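Local coordinates for alpha-catenin-like protein hmp-1 (Caenorhabditis elegans, PDB 5XA5) that links cadherin and beta-catenin complexes to actin filaments at cell junctions, supporting the cell migration and shape changes of body enclosure and elongation, at residues T30-E35 against N129-V134; T50-V55 against T106-V111; H161-A166 against D174-L179; S211-T216 against S249-L254. All coordinates share one frame; numbering follows the deposited sequence.

Interaction 1: residues T30-E35 against N129-V134; sequences TQLINE and NLLTAV
Where L32 meets L131, helix 23-36 and helix 117-165 run antiparallel: the axes of 30-35 and 129-134 pass 9.1 Å apart at an angle of 165°, and the CA atoms of L32 and L131 are separated by 5.9 Å. L32 forks over the opposing helix and uses each methyl differently. Its CD2 meets L131 CD2 at 4.1 Å, the two side chains slanting across one another, while L32 CD1 comes to 3.9 Å from V134 CG1, the side chains crossing nearly at right angles. L131 repays the contact with its other branch, since L131 CD1 rests 3.8 Å from the backbone atom L32 O. At the flank, the CB of I33 does not aim at helix 117-165, but the bend of its CG1 arm (chi2 -44°) swings the terminal methyl inward, so that I33 CD1 lies 3.6 Å from T132 OG1. That hydroxyl bonds back to R128 O, one turn earlier on its own helix, and its touch with the methyl is simple van der Waals packing. Behind this layer, L130 meets V96, T99 and M103 of helix 83-112. A chain of another protein also closes in: one of its basic side chains forms a salt bridge with E35 OE2, and its apolar side chains pack on L130 and V134, consistent with the beta-catenin binding of this protein. The helices are joined mainly by branched aliphatic side chains resting on one another and on backbone oxygens, so close fit and exclusion of water, more than directed polar bonds, probably hold them together.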
loop_
_atom_site.group_PDB
_atom_site.type_symbol
_atom_site.label_atom_id
_atom_site.label_comp_id
_atom_site.label_asym_id
_atom_site.label_seq_id
_atom_site.Cartn_x
_atom_site.Cartn_y
_atom_site.Cartn_z
ATOM N N THR A 30 -1.391 0.736 14.682
ATOM C CA THR A 30 -1.643 0.326 16.063
ATOM C C THR A 30 -0.746 1.127 17.001
ATOM O O THR A 30 -1.184 1.571 18.071
ATOM C CB THR A 30 -1.422 -1.180 16.221
ATOM O OG1 THR A 30 -2.343 -1.859 15.360
ATOM C CG2 THR A 30 -1.668 -1.627 17.638
ATOM N N GLN A 31 0.498 1.342 16.588
ATOM C CA GLN A 31 1.415 2.182 17.369
ATOM C C GLN A 31 0.887 3.599 17.474
ATOM O O GLN A 31 0.841 4.182 18.555
ATOM C CB GLN A 31 2.803 2.224 16.737
ATOM C CG GLN A 31 3.598 0.941 16.797
ATOM C CD GLN A 31 4.811 0.990 15.892
ATOM O OE1 GLN A 31 5.497 2.011 15.817
ATOM N NE2 GLN A 31 5.094 -0.116 15.209
ATOM N N LEU A 32 0.506 4.151 16.330
ATOM C CA LEU A 32 0.050 5.542 16.278
ATOM C C LEU A 32 -1.098 5.770 17.256
ATOM O O LEU A 32 -1.024 6.645 18.128
ATOM C CB LEU A 32 -0.369 5.913 14.853
ATOM C CG LEU A 32 0.790 5.948 13.851
ATOM C CD1 LEU A 32 0.286 5.940 12.406
ATOM C CD2 LEU A 32 1.705 7.178 14.118
ATOM N N ILE A 33 -2.134 4.949 17.138
ATOM C CA ILE A 33 -3.365 5.133 17.893
ATOM C C ILE A 33 -3.208 4.788 19.362
ATOM O O ILE A 33 -3.620 5.553 20.235
ATOM C CB ILE A 33 -4.500 4.294 17.291
ATOM C CG1 ILE A 33 -4.810 4.776 15.871
ATOM C CG2 ILE A 33 -5.745 4.363 18.168
ATOM C CD1 ILE A 33 -4.865 6.284 15.733
ATOM N N ASN A 34 -2.606 3.641 19.654
ATOM C CA ASN A 34 -2.445 3.247 21.050
ATOM C C ASN A 34 -1.584 4.199 21.864
ATOM O O ASN A 34 -1.920 4.524 23.007
ATOM C CB ASN A 34 -1.841 1.846 21.134
ATOM C CG ASN A 34 -2.838 0.765 20.795
ATOM O OD1 ASN A 34 -4.016 1.038 20.541
ATOM N ND2 ASN A 34 -2.380 -0.477 20.818
ATOM N N GLU A 35 -0.467 4.644 21.298
ATOM C CA GLU A 35 0.459 5.446 22.095
ATOM C C GLU A 35 -0.160 6.782 22.464
ATOM O O GLU A 35 -0.056 7.207 23.609
ATOM C CB GLU A 35 1.780 5.673 21.362
ATOM C CG GLU A 35 2.680 4.444 21.310
ATOM C CD GLU A 35 3.952 4.690 20.525
ATOM O OE1 GLU A 35 4.515 5.791 20.654
ATOM O OE2 GLU A 35 4.389 3.782 19.783
ATOM N N ASN A 129 -5.906 13.563 16.653
ATOM C CA ASN A 129 -6.396 13.901 15.324
ATOM C C ASN A 129 -5.316 13.813 14.259
ATOM O O ASN A 129 -5.570 13.306 13.165
ATOM C CB ASN A 129 -7.004 15.296 15.328
ATOM C CG ASN A 129 -8.326 15.345 16.049
ATOM O OD1 ASN A 129 -8.965 14.318 16.269
ATOM N ND2 ASN A 129 -8.746 16.544 16.431
ATOM N N LEU A 130 -4.111 14.280 14.585
ATOM C CA LEU A 130 -3.002 14.270 13.629
ATOM C C LEU A 130 -2.542 12.854 13.316
ATOM O O LEU A 130 -2.363 12.500 12.152
ATOM C CB LEU A 130 -1.806 15.084 14.144
ATOM C CG LEU A 130 -0.479 14.931 13.374
ATOM C CD1 LEU A 130 -0.607 15.313 11.893
ATOM C CD2 LEU A 130 0.637 15.735 14.041
ATOM N N LEU A 131 -2.341 12.049 14.350
ATOM C CA LEU A 131 -1.830 10.695 14.129
ATOM C C LEU A 131 -2.903 9.800 13.501
ATOM O O LEU A 131 -2.589 8.822 12.815
ATOM C CB LEU A 131 -1.302 10.092 15.443
ATOM C CG LEU A 131 -0.098 10.836 16.048
ATOM C CD1 LEU A 131 0.473 10.063 17.222
ATOM C CD2 LEU A 131 0.992 11.083 15.005
ATOM N N THR A 132 -4.169 10.149 13.710
ATOM C CA THR A 132 -5.270 9.453 13.043
ATOM C C THR A 132 -5.275 9.785 11.550
ATOM O O THR A 132 -5.570 8.929 10.698
ATOM C CB THR A 132 -6.620 9.830 13.671
ATOM O OG1 THR A 132 -6.699 9.269 14.987
ATOM C CG2 THR A 132 -7.772 9.295 12.836
ATOM N N ALA A 133 -4.958 11.037 11.224
ATOM C CA ALA A 133 -4.878 11.453 9.823
ATOM C C ALA A 133 -3.684 10.787 9.143
ATOM O O ALA A 133 -3.740 10.450 7.959
ATOM C CB ALA A 133 -4.787 12.966 9.712
ATOM N N VAL A 134 -2.609 10.583 9.897
ATOM C CA VAL A 134 -1.461 9.843 9.380
ATOM C C VAL A 134 -1.864 8.400 9.105
ATOM O O VAL A 134 -1.537 7.853 8.056
ATOM C CB VAL A 134 -0.264 9.892 10.361
ATOM C CG1 VAL A 134 0.833 8.942 9.915
ATOM C CG2 VAL A 134 0.243 11.320 10.454
#

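Interaction 2: residues T50-V55 against T106-V111; sequences TTEGLV and TGRDFV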
loop_
_atom_site.group_PDB
_atom_site.type_symbol
_atom_site.label_atom_id
_atom_site.label_comp_id
_atom_site.label_asym_id
_atom_site.label_seq_id
_atom_site.Cartn_x
_atom_site.Cartn_y
_atom_site.Cartn_z
ATOM N N THR A 50 14.516 21.985 24.699
ATOM C CA THR A 50 13.664 23.027 25.263
ATOM C C THR A 50 12.221 22.860 24.835
ATOM O O THR A 50 11.926 22.108 23.902
ATOM C CB THR A 50 14.114 24.420 24.837
ATOM O OG1 THR A 50 14.140 24.497 23.405
ATOM C CG2 THR A 50 15.484 24.693 25.366
ATOM N N THR A 51 11.325 23.586 25.496
ATOM C CA THR A 51 9.923 23.553 25.104
ATOM C C THR A 51 9.771 24.046 23.672
ATOM O O THR A 51 9.041 23.449 22.887
ATOM C CB THR A 51 9.051 24.391 26.037
ATOM O OG1 THR A 51 9.609 25.701 26.142
ATOM C CG2 THR A 51 8.994 23.758 27.418
ATOM N N GLU A 52 10.469 25.122 23.316
ATOM C CA GLU A 52 10.387 25.616 21.944
ATOM C C GLU A 52 10.995 24.610 20.950
ATOM O O GLU A 52 10.497 24.456 19.831
ATOM C CB GLU A 52 11.060 26.988 21.825
ATOM C CG GLU A 52 10.352 28.090 22.626
ATOM C CD GLU A 52 8.892 28.280 22.230
ATOM O OE1 GLU A 52 8.585 28.229 21.019
ATOM O OE2 GLU A 52 8.049 28.473 23.133
ATOM N N GLY A 53 12.048 23.914 21.368
ATOM C CA GLY A 53 12.643 22.854 20.573
ATOM C C GLY A 53 11.701 21.686 20.305
ATOM O O GLY A 53 11.761 21.063 19.236
ATOM N N LEU A 54 10.838 21.366 21.268
ATOM C CA LEU A 54 9.851 20.297 21.066
ATOM C C LEU A 54 8.925 20.635 19.909
ATOM O O LEU A 54 8.593 19.776 19.092
ATOM C CB LEU A 54 9.018 20.058 22.326
ATOM C CG LEU A 54 9.676 19.394 23.530
ATOM C CD1 LEU A 54 8.762 19.420 24.752
ATOM C CD2 LEU A 54 10.052 17.971 23.176
ATOM N N VAL A 55 8.491 21.886 19.853
ATOM C CA VAL A 55 7.609 22.332 18.788
ATOM C C VAL A 55 8.375 22.364 17.466
ATOM O O VAL A 55 7.844 21.975 16.423
ATOM C CB VAL A 55 7.018 23.722 19.100
ATOM C CG1 VAL A 55 6.163 24.228 17.945
ATOM C CG2 VAL A 55 6.216 23.686 20.400
ATOM N N THR A 106 -1.591 24.213 18.980
ATOM C CA THR A 106 -2.055 23.848 20.316
ATOM C C THR A 106 -0.900 23.302 21.126
ATOM O O THR A 106 -0.854 23.453 22.345
ATOM C CB THR A 106 -3.169 22.796 20.292
ATOM O OG1 THR A 106 -2.724 21.642 19.572
ATOM C CG2 THR A 106 -4.416 23.358 19.624
ATOM N N GLY A 107 0.022 22.632 20.442
ATOM C CA GLY A 107 1.211 22.127 21.096
ATOM C C GLY A 107 2.029 23.271 21.656
ATOM O O GLY A 107 2.532 23.197 22.778
ATOM N N ARG A 108 2.150 24.337 20.873
ATOM C CA ARG A 108 2.900 25.505 21.312
ATOM C C ARG A 108 2.209 26.155 22.504
ATOM O O ARG A 108 2.865 26.557 23.462
ATOM C CB ARG A 108 3.057 26.517 20.175
ATOM C CG ARG A 108 4.131 27.577 20.438
ATOM C CD ARG A 108 3.974 28.765 19.504
ATOM N NE ARG A 108 3.834 28.350 18.110
ATOM C CZ ARG A 108 4.850 28.034 17.315
ATOM N NH1 ARG A 108 6.094 28.083 17.773
ATOM N NH2 ARG A 108 4.624 27.665 16.061
ATOM N N ASP A 109 0.884 26.249 22.433
ATOM C CA ASP A 109 0.085 26.784 23.534
ATOM C C ASP A 109 0.332 25.993 24.810
ATOM O O ASP A 109 0.454 26.556 25.897
ATOM C CB ASP A 109 -1.405 26.761 23.188
ATOM C CG ASP A 109 -1.742 27.635 21.997
ATOM O OD1 ASP A 109 -0.988 28.594 21.725
ATOM O OD2 ASP A 109 -2.765 27.361 21.335
ATOM N N PHE A 110 0.416 24.675 24.669
ATOM C CA PHE A 110 0.616 23.821 25.824
ATOM C C PHE A 110 1.997 23.991 26.443
ATOM O O PHE A 110 2.102 24.216 27.639
ATOM C CB PHE A 110 0.388 22.357 25.447
ATOM C CG PHE A 110 1.066 21.378 26.367
ATOM C CD1 PHE A 110 0.745 21.327 27.716
ATOM C CD2 PHE A 110 2.008 20.492 25.870
ATOM C CE1 PHE A 110 1.374 20.416 28.554
ATOM C CE2 PHE A 110 2.628 19.580 26.692
ATOM C CZ PHE A 110 2.320 19.546 28.043
ATOM N N VAL A 111 3.053 23.885 25.643
ATOM C CA VAL A 111 4.404 23.899 26.201
ATOM C C VAL A 111 4.729 25.251 26.824
ATOM O O VAL A 111 5.622 25.362 27.663
ATOM C CB VAL A 111 5.472 23.570 25.138
ATOM C CG1 VAL A 111 5.280 22.149 24.608
ATOM C CG2 VAL A 111 5.430 24.580 24.004
#
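V111 packs against both T51 and V55, and this is the tight side of the contact. T51 CB lies 3.8 Å from V111 CB, the side chains sliding past each other in opposite directions, and T51 CG2 rests 3.7 Å from V111 O. One turn on, V55 CG2 meets V111 CG2 at 3.8 Å. Helix 51-74 and helix 83-112, antiparallel with segment axes 9.5 Å apart, belong to the helical bundle of this vinculin-family region; 51-55 is the first turn of its helix, where T50 OG1 caps G53 N (3.0 Å). Apolar side chains of another protein's chain also pack on V55 and V111. Toward the looser side, R108 leaves its helix with CG anti to N (chi1 -165°), and a bend at chi3 brings the guanidinium under V55 CG1, which sits 3.7 Å above the guanidinium plane near its rim. An alanine in place of V55 is likely to leave V111 CG2 without its methyl partner and the guanidinium of R108 without the methyl over one of its faces. E52 approaches that group edge-on, the two planes 13° apart, but OE1 stays 4.1 Å from R108 NH1, beyond salt-bridge range; E52 OE2 pairs instead with R112 NE.

Interaction 3: residues H161-A166 against D174-L179; sequences HQMIEA and DLYNLL
L179 N donates to L175 O at 2.9 Å, a bond of helix 169-196 that sets these two leucines one turn apart, both directed at the end of helix 117-165. The two helices form an antiparallel hairpin, their axes 161° apart across a short turn. L175 is the wedge: its CD1 lies 3.5 Å from Q162 O and also touches A166 CB, while its CD2 reaches Q162 OE1 at 3.7 Å. The amide of Q162 is steadied by a bond from NE2 to E158 on its own helix. Replacing L175 with an alanine would probably open a gap between the two helices beside Q162 O and A166 CB, leaving the aliphatic part of Q162 without its apolar partner. On the other flank M163 and Y176 lie side by side, pointing the same way. CG of M163 anti to its N (chi1 -169°) sends the chain along the tyrosine, placing M163 SD 3.8 Å from Y176 CB. The result is a Met-aromatic contact in which M163 SD approaches the ring obliquely, 5.0 Å from its centroid. Y221 of helix 200-229 stacks on this ring, and L220 of that helix packs on M163. The methionine then bends at chi3, bringing M163 CE to 4.1 Å from L179 CD2.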
loop_
_atom_site.group_PDB
_atom_site.type_symbol
_atom_site.label_atom_id
_atom_site.label_comp_id
_atom_site.label_asym_id
_atom_site.label_seq_id
_atom_site.Cartn_x
_atom_site.Cartn_y
_atom_site.Cartn_z
ATOM N N HIS A 161 -4.098 -12.375 -23.624
ATOM C CA HIS A 161 -5.148 -12.186 -24.613
ATOM C C HIS A 161 -4.555 -12.154 -26.019
ATOM O O HIS A 161 -5.045 -12.833 -26.942
ATOM C CB HIS A 161 -5.912 -10.879 -24.335
ATOM C CG HIS A 161 -7.089 -10.647 -25.247
ATOM N ND1 HIS A 161 -8.381 -10.834 -24.837
ATOM C CD2 HIS A 161 -7.145 -10.249 -26.546
ATOM C CE1 HIS A 161 -9.207 -10.559 -25.847
ATOM N NE2 HIS A 161 -8.481 -10.223 -26.887
ATOM N N GLN A 162 -3.501 -11.352 -26.177
ATOM C CA GLN A 162 -2.871 -11.207 -27.476
ATOM C C GLN A 162 -2.249 -12.521 -27.919
ATOM O O GLN A 162 -2.286 -12.844 -29.113
ATOM C CB GLN A 162 -1.819 -10.090 -27.434
ATOM C CG GLN A 162 -2.447 -8.718 -27.384
ATOM C CD GLN A 162 -1.419 -7.619 -27.228
ATOM O OE1 GLN A 162 -0.336 -7.697 -27.797
ATOM N NE2 GLN A 162 -1.776 -6.564 -26.498
ATOM N N MET A 163 -1.708 -13.285 -26.959
ATOM C CA MET A 163 -1.091 -14.557 -27.307
ATOM C C MET A 163 -2.130 -15.529 -27.867
ATOM O O MET A 163 -1.887 -16.201 -28.891
ATOM C CB MET A 163 -0.366 -15.156 -26.094
ATOM C CG MET A 163 0.507 -16.338 -26.470
ATOM S SD MET A 163 1.513 -16.965 -25.110
ATOM C CE MET A 163 0.264 -17.765 -24.100
ATOM N N ILE A 164 -3.311 -15.557 -27.245
ATOM C CA ILE A 164 -4.409 -16.414 -27.664
ATOM C C ILE A 164 -4.891 -16.009 -29.055
ATOM O O ILE A 164 -5.295 -16.859 -29.870
ATOM C CB ILE A 164 -5.564 -16.325 -26.635
ATOM C CG1 ILE A 164 -5.110 -16.944 -25.313
ATOM C CG2 ILE A 164 -6.823 -17.003 -27.163
ATOM C CD1 ILE A 164 -6.039 -16.659 -24.138
ATOM N N GLU A 165 -4.851 -14.708 -29.341
ATOM C CA GLU A 165 -5.354 -14.209 -30.625
ATOM C C GLU A 165 -4.321 -14.251 -31.751
ATOM O O GLU A 165 -4.678 -14.097 -32.922
ATOM C CB GLU A 165 -5.855 -12.770 -30.472
ATOM C CG GLU A 165 -7.051 -12.633 -29.579
ATOM C CD GLU A 165 -8.274 -13.319 -30.140
ATOM O OE1 GLU A 165 -8.471 -13.284 -31.379
ATOM O OE2 GLU A 165 -9.027 -13.900 -29.332
ATOM N N ALA A 166 -3.054 -14.467 -31.408
ATOM C CA ALA A 166 -1.978 -14.411 -32.400
ATOM C C ALA A 166 -2.202 -15.403 -33.515
ATOM O O ALA A 166 -2.668 -16.516 -33.280
ATOM C CB ALA A 166 -0.614 -14.667 -31.742
ATOM N N ASP A 174 6.990 -14.568 -29.461
ATOM C CA ASP A 174 7.372 -13.231 -29.000
ATOM C C ASP A 174 6.483 -12.770 -27.856
ATOM O O ASP A 174 6.953 -12.172 -26.888
ATOM C CB ASP A 174 7.314 -12.216 -30.141
ATOM C CG ASP A 174 8.424 -12.415 -31.158
ATOM O OD1 ASP A 174 9.437 -13.062 -30.813
ATOM O OD2 ASP A 174 8.288 -11.910 -32.294
ATOM N N LEU A 175 5.188 -13.044 -27.962
ATOM C CA LEU A 175 4.292 -12.679 -26.874
ATOM C C LEU A 175 4.581 -13.518 -25.629
ATOM O O LEU A 175 4.516 -12.997 -24.532
ATOM C CB LEU A 175 2.828 -12.827 -27.299
ATOM C CG LEU A 175 2.404 -11.734 -28.287
ATOM C CD1 LEU A 175 1.103 -12.152 -28.964
ATOM C CD2 LEU A 175 2.225 -10.404 -27.566
ATOM N N TYR A 176 4.935 -14.792 -25.786
ATOM C CA TYR A 176 5.218 -15.568 -24.591
ATOM C C TYR A 176 6.535 -15.089 -23.982
ATOM O O TYR A 176 6.671 -15.078 -22.763
ATOM C CB TYR A 176 5.253 -17.085 -24.854
ATOM C CG TYR A 176 5.330 -17.868 -23.548
ATOM C CD1 TYR A 176 4.368 -17.680 -22.561
ATOM C CD2 TYR A 176 6.354 -18.786 -23.305
ATOM C CE1 TYR A 176 4.425 -18.360 -21.357
ATOM C CE2 TYR A 176 6.410 -19.494 -22.089
ATOM C CZ TYR A 176 5.440 -19.269 -21.130
ATOM O OH TYR A 176 5.480 -19.941 -19.918
ATOM N N ASN A 177 7.489 -14.649 -24.802
ATOM C CA ASN A 177 8.699 -14.053 -24.217
ATOM C C ASN A 177 8.365 -12.867 -23.297
ATOM O O ASN A 177 8.957 -12.705 -22.232
ATOM C CB ASN A 177 9.661 -13.610 -25.316
ATOM C CG ASN A 177 10.606 -14.716 -25.734
ATOM O OD1 ASN A 177 10.785 -15.703 -25.014
ATOM N ND2 ASN A 177 11.207 -14.565 -26.912
ATOM N N LEU A 178 7.403 -12.051 -23.702
ATOM C CA LEU A 178 6.965 -10.920 -22.887
ATOM C C LEU A 178 6.244 -11.430 -21.648
ATOM O O LEU A 178 6.503 -10.981 -20.545
ATOM C CB LEU A 178 6.050 -9.973 -23.683
ATOM C CG LEU A 178 6.691 -9.112 -24.779
ATOM C CD1 LEU A 178 5.619 -8.423 -25.643
ATOM C CD2 LEU A 178 7.634 -8.082 -24.185
ATOM N N LEU A 179 5.351 -12.391 -21.837
ATOM C CA LEU A 179 4.575 -12.927 -20.736
ATOM C C LEU A 179 5.457 -13.538 -19.643
ATOM O O LEU A 179 5.162 -13.399 -18.463
ATOM C CB LEU A 179 3.592 -13.981 -21.269
ATOM C CG LEU A 179 2.424 -14.316 -20.362
ATOM C CD1 LEU A 179 1.504 -13.110 -20.191
ATOM C CD2 LEU A 179 1.623 -15.510 -20.896
#

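Interaction 4: residues S211-T216 against S249-L254; sequences SALRQT and SALNAL
L213 and A250 face each other at the centre of this helix pair and carry most of the buried surface. The smallness of A250 allows the backbones to come near: the axes of 211-216 and 249-254 approach to 8.8 Å, and the CA atoms of L213 and A250 are 5.4 Å apart. The methyl of A250 points at the other helix, where its CB lies 3.7 Å from L213 N and 3.9 Å from A212 CB; L213 CB is slightly farther off. With a methyl as its whole side chain, A250 lets the helices come close, running antiparallel at 155°. In L213, CG stands opposite the backbone nitrogen (chi1 174°), which sends the two methyls to L251 and L254 of the partner helix. One methyl, L213 CD1, meets L251 CD2 at 3.9 Å, with the side chains at a slant. The other, L213 CD2, meets L254 CD1 at the same 3.9 Å, crossing it nearly at right angles. L251 comes in by its end: its CB is not aimed at helix 200-229, yet the terminal methyl reaches over. The side-chain contacts are all apolar, and most of the touching residues are buried. Two further helices border the pair: I183 and L186 of helix 169-196 pack on L213, L186 also touching L254, while V153 and V156 of helix 117-165 press on L251, so that side chains from four helices converge here.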
loop_
_atom_site.group_PDB
_atom_site.type_symbol
_atom_site.label_atom_id
_atom_site.label_comp_id
_atom_site.label_asym_id
_atom_site.label_seq_id
_atom_site.Cartn_x
_atom_site.Cartn_y
_atom_site.Cartn_z
ATOM N N SER A 211 -0.033 -19.822 -7.686
ATOM C CA SER A 211 0.373 -21.137 -8.151
ATOM C C SER A 211 -0.359 -21.530 -9.431
ATOM O O SER A 211 0.251 -22.081 -10.358
ATOM C CB SER A 211 0.128 -22.171 -7.058
ATOM O OG SER A 211 0.885 -21.847 -5.910
ATOM N N ALA A 212 -1.657 -21.244 -9.473
ATOM C CA ALA A 212 -2.470 -21.584 -10.645
ATOM C C ALA A 212 -1.986 -20.809 -11.867
ATOM O O ALA A 212 -1.892 -21.366 -12.961
ATOM C CB ALA A 212 -3.937 -21.300 -10.377
ATOM N N LEU A 213 -1.693 -19.521 -11.694
ATOM C CA LEU A 213 -1.138 -18.754 -12.799
ATOM C C LEU A 213 0.175 -19.361 -13.292
ATOM O O LEU A 213 0.372 -19.502 -14.502
ATOM C CB LEU A 213 -0.920 -17.285 -12.398
ATOM C CG LEU A 213 -0.212 -16.400 -13.432
ATOM C CD1 LEU A 213 -1.005 -16.336 -14.736
ATOM C CD2 LEU A 213 0.078 -14.992 -12.894
ATOM N N ARG A 214 1.088 -19.693 -12.376
ATOM C CA ARG A 214 2.382 -20.232 -12.783
ATOM C C ARG A 214 2.268 -21.557 -13.532
ATOM O O ARG A 214 3.051 -21.836 -14.444
ATOM C CB ARG A 214 3.299 -20.426 -11.568
ATOM C CG ARG A 214 3.693 -19.151 -10.870
ATOM C CD ARG A 214 4.129 -18.070 -11.839
ATOM N NE ARG A 214 5.261 -18.457 -12.684
ATOM C CZ ARG A 214 6.541 -18.228 -12.392
ATOM N NH1 ARG A 214 6.876 -17.638 -11.250
ATOM N NH2 ARG A 214 7.489 -18.605 -13.239
ATOM N N GLN A 215 1.305 -22.383 -13.145
ATOM C CA GLN A 215 1.096 -23.675 -13.803
ATOM C C GLN A 215 0.386 -23.526 -15.141
ATOM O O GLN A 215 0.675 -24.259 -16.098
ATOM C CB GLN A 215 0.289 -24.598 -12.895
ATOM C CG GLN A 215 -0.389 -25.753 -13.621
ATOM C CD GLN A 215 -1.603 -26.280 -12.880
ATOM O OE1 GLN A 215 -2.738 -26.104 -13.323
ATOM N NE2 GLN A 215 -1.369 -26.928 -11.742
ATOM N N THR A 216 -0.557 -22.594 -15.215
ATOM C CA THR A 216 -1.404 -22.469 -16.398
ATOM C C THR A 216 -0.711 -21.757 -17.559
ATOM O O THR A 216 -0.890 -22.121 -18.718
ATOM C CB THR A 216 -2.711 -21.721 -16.059
ATOM O OG1 THR A 216 -3.444 -22.480 -15.090
ATOM C CG2 THR A 216 -3.558 -21.545 -17.296
ATOM N N SER A 249 -9.366 -17.584 -15.077
ATOM C CA SER A 249 -9.783 -17.808 -13.699
ATOM C C SER A 249 -8.695 -17.464 -12.688
ATOM O O SER A 249 -8.975 -16.868 -11.659
ATOM C CB SER A 249 -10.222 -19.257 -13.514
ATOM O OG SER A 249 -11.402 -19.495 -14.254
ATOM N N ALA A 250 -7.451 -17.834 -12.981
ATOM C CA ALA A 250 -6.357 -17.523 -12.063
ATOM C C ALA A 250 -6.149 -16.018 -11.928
ATOM O O ALA A 250 -5.918 -15.503 -10.830
ATOM C CB ALA A 250 -5.065 -18.182 -12.518
ATOM N N LEU A 251 -6.193 -15.317 -13.057
ATOM C CA LEU A 251 -5.971 -13.868 -13.039
ATOM C C LEU A 251 -7.111 -13.187 -12.297
ATOM O O LEU A 251 -6.867 -12.306 -11.472
ATOM C CB LEU A 251 -5.849 -13.317 -14.455
ATOM C CG LEU A 251 -4.605 -13.818 -15.195
ATOM C CD1 LEU A 251 -4.752 -13.567 -16.683
ATOM C CD2 LEU A 251 -3.344 -13.166 -14.662
ATOM N N ASN A 252 -8.347 -13.600 -12.580
ATOM C CA ASN A 252 -9.492 -13.069 -11.844
ATOM C C ASN A 252 -9.391 -13.364 -10.354
ATOM O O ASN A 252 -9.787 -12.546 -9.524
ATOM C CB ASN A 252 -10.804 -13.633 -12.391
ATOM C CG ASN A 252 -11.076 -13.170 -13.793
ATOM O OD1 ASN A 252 -10.425 -12.254 -14.288
ATOM N ND2 ASN A 252 -12.043 -13.798 -14.447
ATOM N N ALA A 253 -8.876 -14.543 -10.020
ATOM C CA ALA A 253 -8.698 -14.907 -8.613
ATOM C C ALA A 253 -7.684 -14.000 -7.909
ATOM O O ALA A 253 -7.925 -13.554 -6.776
ATOM C CB ALA A 253 -8.289 -16.371 -8.503
ATOM N N LEU A 254 -6.559 -13.715 -8.567
ATOM C CA LEU A 254 -5.578 -12.791 -8.006
ATOM C C LEU A 254 -6.213 -11.438 -7.744
ATOM O O LEU A 254 -6.058 -10.864 -6.668
ATOM C CB LEU A 254 -4.374 -12.614 -8.938
ATOM C CG LEU A 254 -3.380 -13.772 -9.064
ATOM C CD1 LEU A 254 -2.408 -13.541 -10.221
ATOM C CD2 LEU A 254 -2.599 -13.977 -7.797
#

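In the fold
The modelled chain, about four-fifths helix, is the N-terminal part of the protein; actin binding belongs to the whole molecule. Its contacts fall into two groups on opposite sides of its centre. Interaction 2 is nested within the loop closed by interaction 1, their centres 19 Å apart; interactions 3 and 4 follow in series, with centres 16 Å apart. The centres of interactions 2 and 3 lie about 62 Å from each other. The long helix 117-165 spans the divide, contributing its early part to interaction 1 and its end to interaction 3. Each contact pairs antiparallel helices, so the elongated molecule reads as two helical bundles joined by a shared helix. The other protein's chain reaches the bundle that holds interactions 1 and 2.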